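Local atomic coordinates of endo-beta-mannanase (Opitutaceae bacterium TAV5, PDB entry 7BOB), a protein that probably hydrolyses beta-1,4-linked mannosides as an exo-acting mannosidase of glycosyl hydrolase family 5, working as a homotrimer in a termite hindgut bacterium. Residues T295-R307 with G350-R364. Sequence-based numbering, arbitrary orientation.
Sequences TDAYLRAILPACR and GLEYFVEFARAETQR
Tyr353 is the knob of this contact, fitting among Leu299, Arg300, Leu303 and Pro304 of a helix that runs roughly parallel to its own, 26° apart. Arg300 lies over one face of the ring: CG sits 3.5 Å from the centroid in a CH-pi contact, and farther out CZ comes within 3.3 Å of Tyr353 CD1, the guanidinium tilted 41° to the ring. Leu303 CB does likewise for Phe357, 3.7 Å over the ring centre, while its CD1 branch touches Tyr353 CE2 and Phe354 CD1.

One salt-bridge network runs beside Tyr353, another lies at the C-terminal end. Arg300 NE donates to Asp296 OD1 (2.8 Å), which lies in the guanidinium plane, and NH2 makes a weak, bent bond to Glu356 OE1. Arg307, its chain folded at chi2 (-137°) and chi3, turns NE to Glu361 OE2 (3.2 Å), a fairly straight bond that meets the carboxylate from above its plane; Glu361 OE1 takes two weak, bent bonds from Arg364 NE and NH2, and the Arg364 guanidinium lies flat over Arg307 CD. An alanine in place of Arg307 would probably leave Glu361 with Arg364 as its one partner in this network and uncover that guanidinium face. A water ties Asp296 OD1, Gly350 O and Tyr353 N together.

These are the last two helices of the parallel-stranded (beta/alpha)8 barrel, packed outside it: Phe357 meets Tyr314 of strand 311-316 edge-to-face, and Leu299 and Leu303 rest on Phe282 of strand 277-282.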
ATOM      1  N   THR A 295      26.283  24.436 -11.385  1.00 44.38           N
ATOM      2  CA  THR A 295      26.234  24.613  -9.939  1.00 43.89           C
ATOM      3  C   THR A 295      26.432  26.077  -9.571  1.00 45.24           C
ATOM      4  O   THR A 295      25.810  26.589  -8.629  1.00 43.40           O
ATOM      5  CB  THR A 295      27.281  23.718  -9.265  1.00 47.78           C
ATOM      6  OG1 THR A 295      28.598  24.042  -9.739  1.00 44.20           O
ATOM      7  CG2 THR A 295      26.971  22.234  -9.583  1.00 45.70           C
ATOM      8  N   ASP A 296      27.263  26.778 -10.339  1.00 45.96           N
ATOM      9  CA  ASP A 296      27.500  28.199 -10.092  1.00 48.23           C
ATOM     10  C   ASP A 296      26.221  29.016 -10.293  1.00 45.78           C
ATOM     11  O   ASP A 296      25.840  29.826  -9.434  1.00 46.19           O
ATOM     12  CB  ASP A 296      28.646  28.656 -11.002  1.00 48.44           C
ATOM     13  CG  ASP A 296      28.786  30.136 -11.084  1.00 47.90           C
ATOM     14  OD1 ASP A 296      29.042  30.779 -10.054  1.00 49.28           O
ATOM     15  OD2 ASP A 296      28.652  30.651 -12.200  1.00 53.00           O
ATOM     16  N   ALA A 297      25.517  28.781 -11.403  1.00 44.35           N
ATOM     17  CA  ALA A 297      24.264  29.501 -11.643  1.00 46.57           C
ATOM     18  C   ALA A 297      23.200  29.119 -10.619  1.00 47.96           C
ATOM     19  O   ALA A 297      22.430  29.980 -10.164  1.00 43.71           O
ATOM     20  CB  ALA A 297      23.754  29.229 -13.061  1.00 43.51           C
ATOM     21  N   TYR A 298      23.154  27.834 -10.230  1.00 42.60           N
ATOM     22  CA  TYR A 298      22.191  27.402  -9.224  1.00 43.83           C
ATOM     23  C   TYR A 298      22.407  28.142  -7.914  1.00 42.11           C
ATOM     24  O   TYR A 298      21.454  28.648  -7.303  1.00 44.59           O
ATOM     25  CB  TYR A 298      22.302  25.885  -9.013  1.00 45.68           C
ATOM     26  CG  TYR A 298      21.497  25.355  -7.851  1.00 44.86           C
ATOM     27  CD1 TYR A 298      20.135  25.095  -7.986  1.00 46.47           C
ATOM     28  CD2 TYR A 298      22.102  25.083  -6.626  1.00 47.13           C
ATOM     29  CE1 TYR A 298      19.388  24.597  -6.931  1.00 44.64           C
ATOM     30  CE2 TYR A 298      21.365  24.561  -5.557  1.00 45.61           C
ATOM     31  CZ  TYR A 298      20.012  24.327  -5.715  1.00 49.10           C
ATOM     32  OH  TYR A 298      19.278  23.832  -4.659  1.00 52.22           O
ATOM     33  N   LEU A 299      23.661  28.209  -7.464  1.00 41.69           N
ATOM     34  CA  LEU A 299      23.939  28.855  -6.192  1.00 44.98           C
ATOM     35  C   LEU A 299      23.600  30.333  -6.255  1.00 46.80           C
ATOM     36  O   LEU A 299      23.020  30.879  -5.304  1.00 44.53           O
ATOM     37  CB  LEU A 299      25.399  28.641  -5.798  1.00 44.71           C
ATOM     38  CG  LEU A 299      25.754  27.182  -5.475  1.00 47.36           C
ATOM     39  CD1 LEU A 299      27.227  27.050  -5.164  1.00 44.38           C
ATOM     40  CD2 LEU A 299      24.912  26.632  -4.331  1.00 44.32           C
ATOM     41  N   ARG A 300      23.906  30.988  -7.387  1.00 44.47           N
ATOM     42  CA  ARG A 300      23.597  32.409  -7.510  1.00 49.44           C
ATOM     43  C   ARG A 300      22.101  32.668  -7.487  1.00 48.84           C
ATOM     44  O   ARG A 300      21.688  33.800  -7.210  1.00 48.92           O
ATOM     45  CB  ARG A 300      24.229  33.000  -8.786  1.00 46.84           C
ATOM     46  CG  ARG A 300      25.730  33.269  -8.562  1.00 48.15           C
ATOM     47  CD  ARG A 300      26.557  33.180  -9.839  1.00 48.51           C
ATOM     48  NE  ARG A 300      27.977  33.290  -9.516  1.00 49.05           N
ATOM     49  CZ  ARG A 300      28.571  34.418  -9.111  1.00 50.03           C
ATOM     50  NH1 ARG A 300      27.867  35.533  -8.997  1.00 46.58           N
ATOM     51  NH2 ARG A 300      29.865  34.429  -8.809  1.00 47.42           N
ATOM     52  N   ALA A 301      21.277  31.655  -7.773  1.00 44.01           N
ATOM     53  CA  ALA A 301      19.845  31.855  -7.614  1.00 43.41           C
ATOM     54  C   ALA A 301      19.378  31.525  -6.192  1.00 47.22           C
ATOM     55  O   ALA A 301      18.695  32.333  -5.550  1.00 49.56           O
ATOM     56  CB  ALA A 301      19.077  31.015  -8.644  1.00 44.02           C
ATOM     57  N   ILE A 302      19.741  30.357  -5.666  1.00 43.77           N
ATOM     58  CA  ILE A 302      19.038  29.913  -4.467  1.00 46.33           C
ATOM     59  C   ILE A 302      19.489  30.649  -3.212  1.00 47.61           C
ATOM     60  O   ILE A 302      18.677  30.862  -2.305  1.00 47.67           O
ATOM     61  CB  ILE A 302      19.174  28.394  -4.291  1.00 46.28           C
ATOM     62  CG1 ILE A 302      20.636  28.012  -4.143  1.00 44.58           C
ATOM     63  CG2 ILE A 302      18.493  27.659  -5.460  1.00 43.98           C
ATOM     64  CD1 ILE A 302      20.872  27.107  -2.957  1.00 49.46           C
ATOM     65  N   LEU A 303      20.770  31.060  -3.129  1.00 45.59           N
ATOM     66  CA  LEU A 303      21.239  31.701  -1.899  1.00 45.79           C
ATOM     67  C   LEU A 303      20.588  33.062  -1.673  1.00 49.98           C
ATOM     68  O   LEU A 303      20.069  33.294  -0.567  1.00 47.88           O
ATOM     69  CB  LEU A 303      22.768  31.784  -1.900  1.00 48.02           C
ATOM     70  CG  LEU A 303      23.435  30.409  -1.812  1.00 48.25           C
ATOM     71  CD1 LEU A 303      24.960  30.552  -1.909  1.00 47.05           C
ATOM     72  CD2 LEU A 303      23.021  29.696  -0.512  1.00 43.86           C
ATOM     73  N   PRO A 304      20.570  34.000  -2.639  1.00 50.86           N
ATOM     74  CA  PRO A 304      19.818  35.248  -2.386  1.00 51.55           C
ATOM     75  C   PRO A 304      18.330  34.996  -2.148  1.00 50.53           C
ATOM     76  O   PRO A 304      17.732  35.635  -1.270  1.00 51.03           O
ATOM     77  CB  PRO A 304      20.076  36.090  -3.651  1.00 52.16           C
ATOM     78  CG  PRO A 304      21.298  35.490  -4.292  1.00 53.95           C
ATOM     79  CD  PRO A 304      21.241  34.015  -3.955  1.00 47.99           C
ATOM     80  N   ALA A 305      17.719  34.056  -2.878  1.00 46.70           N
ATOM     81  CA  ALA A 305      16.317  33.742  -2.617  1.00 45.86           C
ATOM     82  C   ALA A 305      16.122  33.187  -1.206  1.00 49.78           C
ATOM     83  O   ALA A 305      15.182  33.572  -0.499  1.00 48.08           O
ATOM     84  CB  ALA A 305      15.791  32.765  -3.670  1.00 50.52           C
ATOM     85  N   CYS A 306      17.009  32.293  -0.760  1.00 48.30           N
ATOM     86  CA  CYS A 306      16.915  31.844   0.626  1.00 46.48           C
ATOM     87  C   CYS A 306      17.066  32.997   1.596  1.00 48.13           C
ATOM     88  O   CYS A 306      16.376  33.040   2.622  1.00 48.14           O
ATOM     89  CB  CYS A 306      17.940  30.756   0.912  1.00 48.39           C
ATOM     90  SG  CYS A 306      17.364  29.222   0.162  1.00 50.26           S
ATOM     91  N   ARG A 307      17.945  33.955   1.285  1.00 49.23           N
ATOM     92  CA  ARG A 307      18.069  35.146   2.124  1.00 53.04           C
ATOM     93  C   ARG A 307      16.751  35.912   2.163  1.00 51.89           C
ATOM     94  O   ARG A 307      16.222  36.211   3.241  1.00 51.97           O
ATOM     95  CB  ARG A 307      19.198  36.042   1.607  1.00 52.33           C
ATOM     96  CG  ARG A 307      19.587  37.192   2.552  1.00 58.98           C
ATOM     97  CD  ARG A 307      19.802  38.533   1.817  1.00 63.44           C
ATOM     98  NE  ARG A 307      20.957  38.524   0.923  1.00 62.49           N
ATOM     99  CZ  ARG A 307      20.890  38.730  -0.393  1.00 63.26           C
ATOM    100  NH1 ARG A 307      19.720  38.964  -0.995  1.00 60.81           N
ATOM    101  NH2 ARG A 307      22.002  38.695  -1.119  1.00 65.64           N
ATOM    102  N   GLY A 350      33.168  25.978  -9.760  1.00 53.47           N
ATOM    103  CA  GLY A 350      31.723  25.971  -9.773  1.00 51.03           C
ATOM    104  C   GLY A 350      31.080  26.389  -8.467  1.00 51.98           C
ATOM    105  O   GLY A 350      29.931  26.853  -8.483  1.00 51.93           O
ATOM    106  N   LEU A 351      31.788  26.275  -7.342  1.00 47.45           N
ATOM    107  CA  LEU A 351      31.201  26.525  -6.029  1.00 48.74           C
ATOM    108  C   LEU A 351      31.714  27.798  -5.352  1.00 51.34           C
ATOM    109  O   LEU A 351      31.235  28.135  -4.257  1.00 48.29           O
ATOM    110  CB  LEU A 351      31.438  25.307  -5.119  1.00 49.91           C
ATOM    111  CG  LEU A 351      31.072  23.911  -5.690  1.00 44.64           C
ATOM    112  CD1 LEU A 351      31.249  22.811  -4.649  1.00 49.35           C
ATOM    113  CD2 LEU A 351      29.656  23.873  -6.275  1.00 46.10           C
ATOM    114  N   GLU A 352      32.653  28.526  -5.980  1.00 51.45           N
ATOM    115  CA  GLU A 352      33.262  29.711  -5.361  1.00 54.77           C
ATOM    116  C   GLU A 352      32.224  30.724  -4.904  1.00 50.01           C
ATOM    117  O   GLU A 352      32.473  31.481  -3.960  1.00 48.65           O
ATOM    118  CB  GLU A 352      34.241  30.408  -6.325  1.00 53.90           C
ATOM    119  CG  GLU A 352      35.057  29.462  -7.227  1.00 60.39           C
ATOM    120  CD  GLU A 352      34.220  28.896  -8.397  1.00 66.70           C
ATOM    121  OE1 GLU A 352      33.222  29.548  -8.802  1.00 69.99           O
ATOM    122  OE2 GLU A 352      34.538  27.790  -8.895  1.00 64.08           O
ATOM    123  N   TYR A 353      31.045  30.735  -5.530  1.00 46.23           N
ATOM    124  CA  TYR A 353      30.070  31.759  -5.178  1.00 47.72           C
ATOM    125  C   TYR A 353      29.628  31.659  -3.726  1.00 46.80           C
ATOM    126  O   TYR A 353      29.328  32.688  -3.111  1.00 46.72           O
ATOM    127  CB  TYR A 353      28.834  31.688  -6.072  1.00 47.90           C
ATOM    128  CG  TYR A 353      27.833  32.724  -5.655  1.00 48.09           C
ATOM    129  CD1 TYR A 353      28.116  34.089  -5.821  1.00 51.53           C
ATOM    130  CD2 TYR A 353      26.633  32.362  -5.061  1.00 45.55           C
ATOM    131  CE1 TYR A 353      27.215  35.063  -5.432  1.00 49.34           C
ATOM    132  CE2 TYR A 353      25.714  33.328  -4.669  1.00 49.15           C
ATOM    133  CZ  TYR A 353      26.017  34.685  -4.855  1.00 52.48           C
ATOM    134  OH  TYR A 353      25.121  35.662  -4.469  1.00 50.77           O
ATOM    135  N   PHE A 354      29.522  30.443  -3.169  1.00 45.97           N
ATOM    136  CA  PHE A 354      29.198  30.356  -1.746  1.00 45.07           C
ATOM    137  C   PHE A 354      30.193  31.158  -0.908  1.00 45.87           C
ATOM    138  O   PHE A 354      29.806  31.831   0.053  1.00 47.48           O
ATOM    139  CB  PHE A 354      29.168  28.905  -1.265  1.00 44.76           C
ATOM    140  CG  PHE A 354      28.851  28.776   0.202  1.00 42.88           C
ATOM    141  CD1 PHE A 354      27.801  29.501   0.757  1.00 43.15           C
ATOM    142  CD2 PHE A 354      29.623  27.972   1.031  1.00 43.59           C
ATOM    143  CE1 PHE A 354      27.503  29.407   2.102  1.00 46.86           C
ATOM    144  CE2 PHE A 354      29.334  27.873   2.391  1.00 43.13           C
ATOM    145  CZ  PHE A 354      28.277  28.582   2.932  1.00 43.05           C
ATOM    146  N   VAL A 355      31.480  31.105  -1.260  1.00 44.68           N
ATOM    147  CA  VAL A 355      32.473  31.867  -0.508  1.00 49.86           C
ATOM    148  C   VAL A 355      32.187  33.357  -0.633  1.00 50.87           C
ATOM    149  O   VAL A 355      32.194  34.091   0.361  1.00 48.67           O
ATOM    150  CB  VAL A 355      33.898  31.524  -0.976  1.00 52.51           C
ATOM    151  CG1 VAL A 355      34.932  32.403  -0.240  1.00 51.70           C
ATOM    152  CG2 VAL A 355      34.194  30.044  -0.743  1.00 47.33           C
ATOM    153  N   GLU A 356      31.892  33.811  -1.857  1.00 50.37           N
ATOM    154  CA  GLU A 356      31.623  35.230  -2.080  1.00 50.95           C
ATOM    155  C   GLU A 356      30.346  35.639  -1.360  1.00 55.15           C
ATOM    156  O   GLU A 356      30.297  36.692  -0.706  1.00 52.95           O
ATOM    157  CB  GLU A 356      31.547  35.517  -3.588  1.00 47.39           C
ATOM    158  CG  GLU A 356      31.152  36.950  -3.978  1.00 56.65           C
ATOM    159  CD  GLU A 356      30.609  37.059  -5.410  1.00 62.71           C
ATOM    160  OE1 GLU A 356      30.997  36.220  -6.264  1.00 63.95           O
ATOM    161  OE2 GLU A 356      29.776  37.967  -5.683  1.00 70.12           O
ATOM    162  N   PHE A 357      29.318  34.783  -1.423  1.00 51.21           N
ATOM    163  CA  PHE A 357      28.051  35.093  -0.770  1.00 48.67           C
ATOM    164  C   PHE A 357      28.206  35.128   0.748  1.00 50.55           C
ATOM    165  O   PHE A 357      27.601  35.970   1.422  1.00 49.36           O
ATOM    166  CB  PHE A 357      26.982  34.068  -1.196  1.00 49.12           C
ATOM    167  CG  PHE A 357      25.678  34.193  -0.449  1.00 46.96           C
ATOM    168  CD1 PHE A 357      24.648  34.977  -0.951  1.00 45.02           C
ATOM    169  CD2 PHE A 357      25.474  33.509   0.756  1.00 48.41           C
ATOM    170  CE1 PHE A 357      23.432  35.085  -0.263  1.00 48.53           C
ATOM    171  CE2 PHE A 357      24.266  33.611   1.453  1.00 47.75           C
ATOM    172  CZ  PHE A 357      23.247  34.404   0.942  1.00 49.56           C
ATOM    173  N   ALA A 358      28.988  34.203   1.311  1.00 45.55           N
ATOM    174  CA  ALA A 358      29.165  34.213   2.757  1.00 51.14           C
ATOM    175  C   ALA A 358      29.885  35.476   3.208  1.00 52.96           C
ATOM    176  O   ALA A 358      29.536  36.064   4.238  1.00 51.50           O
ATOM    177  CB  ALA A 358      29.941  32.984   3.216  1.00 47.32           C
ATOM    178  N   ARG A 359      30.906  35.893   2.461  1.00 51.12           N
ATOM    179  CA  ARG A 359      31.616  37.118   2.816  1.00 55.52           C
ATOM    180  C   ARG A 359      30.700  38.327   2.672  1.00 57.34           C
ATOM    181  O   ARG A 359      30.653  39.177   3.563  1.00 55.23           O
ATOM    182  CB  ARG A 359      32.888  37.251   1.973  1.00 55.14           C
ATOM    183  CG  ARG A 359      33.910  36.099   2.264  1.00 66.66           C
ATOM    184  CD  ARG A 359      35.358  36.612   2.513  1.00 70.46           C
ATOM    185  NE  ARG A 359      36.377  35.553   2.435  1.00 72.55           N
ATOM    186  CZ  ARG A 359      36.929  35.137   1.295  1.00 67.78           C
ATOM    187  NH1 ARG A 359      36.550  35.684   0.142  1.00 66.34           N
ATOM    188  NH2 ARG A 359      37.860  34.184   1.302  1.00 62.70           N
ATOM    189  N   ALA A 360      29.886  38.361   1.611  1.00 57.15           N
ATOM    190  CA  ALA A 360      28.873  39.408   1.483  1.00 57.00           C
ATOM    191  C   ALA A 360      27.931  39.422   2.682  1.00 59.02           C
ATOM    192  O   ALA A 360      27.660  40.481   3.265  1.00 59.20           O
ATOM    193  CB  ALA A 360      28.086  39.214   0.192  1.00 52.75           C
ATOM    194  N   GLU A 361      27.445  38.244   3.082  1.00 58.20           N
ATOM    195  CA  GLU A 361      26.450  38.160   4.147  1.00 59.93           C
ATOM    196  C   GLU A 361      26.998  38.650   5.479  1.00 59.47           C
ATOM    197  O   GLU A 361      26.282  39.284   6.257  1.00 65.65           O
ATOM    198  CB  GLU A 361      25.944  36.722   4.280  1.00 57.66           C
ATOM    199  CG  GLU A 361      24.757  36.435   3.382  1.00 59.71           C
ATOM    200  CD  GLU A 361      23.647  37.465   3.528  1.00 63.92           C
ATOM    201  OE1 GLU A 361      22.831  37.347   4.480  1.00 67.27           O
ATOM    202  OE2 GLU A 361      23.592  38.389   2.690  1.00 61.10           O
ATOM    203  N   THR A 362      28.250  38.354   5.779  1.00 53.95           N
ATOM    204  CA  THR A 362      28.739  38.767   7.081  1.00 60.36           C
ATOM    205  C   THR A 362      29.136  40.250   7.106  1.00 65.36           C
ATOM    206  O   THR A 362      29.069  40.880   8.172  1.00 62.88           O
ATOM    207  CB  THR A 362      29.875  37.828   7.515  1.00 62.67           C
ATOM    208  OG1 THR A 362      30.823  37.688   6.452  1.00 63.59           O
ATOM    209  CG2 THR A 362      29.287  36.421   7.859  1.00 53.76           C
ATOM    210  N   GLN A 363      29.473  40.841   5.952  1.00 63.31           N
ATOM    211  CA  GLN A 363      29.602  42.296   5.893  1.00 70.74           C
ATOM    212  C   GLN A 363      28.241  42.989   5.911  1.00 69.69           C
ATOM    213  O   GLN A 363      28.137  44.117   6.403  1.00 73.11           O
ATOM    214  CB  GLN A 363      30.410  42.713   4.660  1.00 67.82           C
ATOM    215  CG  GLN A 363      31.585  41.789   4.396  1.00 75.96           C
ATOM    216  CD  GLN A 363      32.903  42.501   4.111  1.00 86.52           C
ATOM    217  OE1 GLN A 363      33.162  43.595   4.627  1.00 82.31           O
ATOM    218  NE2 GLN A 363      33.756  41.865   3.293  1.00 83.20           N
ATOM    219  N   ARG A 364      27.193  42.329   5.413  1.00 68.86           N
ATOM    220  CA  ARG A 364      25.841  42.861   5.569  1.00 72.08           C
ATOM    221  C   ARG A 364      25.476  43.010   7.044  1.00 72.47           C
ATOM    222  O   ARG A 364      24.961  44.054   7.459  1.00 75.94           O
ATOM    223  CB  ARG A 364      24.824  41.960   4.845  1.00 73.32           C
ATOM    224  CG  ARG A 364      23.436  42.598   4.569  1.00 73.50           C
ATOM    225  CD  ARG A 364      22.449  41.665   3.789  1.00 74.01           C
ATOM    226  NE  ARG A 364      22.154  40.436   4.541  1.00 78.95           N
ATOM    227  CZ  ARG A 364      20.941  40.046   4.938  1.00 78.39           C
ATOM    228  NH1 ARG A 364      19.869  40.783   4.638  1.00 80.86           N
ATOM    229  NH2 ARG A 364      20.799  38.911   5.635  1.00 70.17           N
TER
HETATM  230  O   HOH W   1      30.047  29.443  -7.863  1.00 52.72           O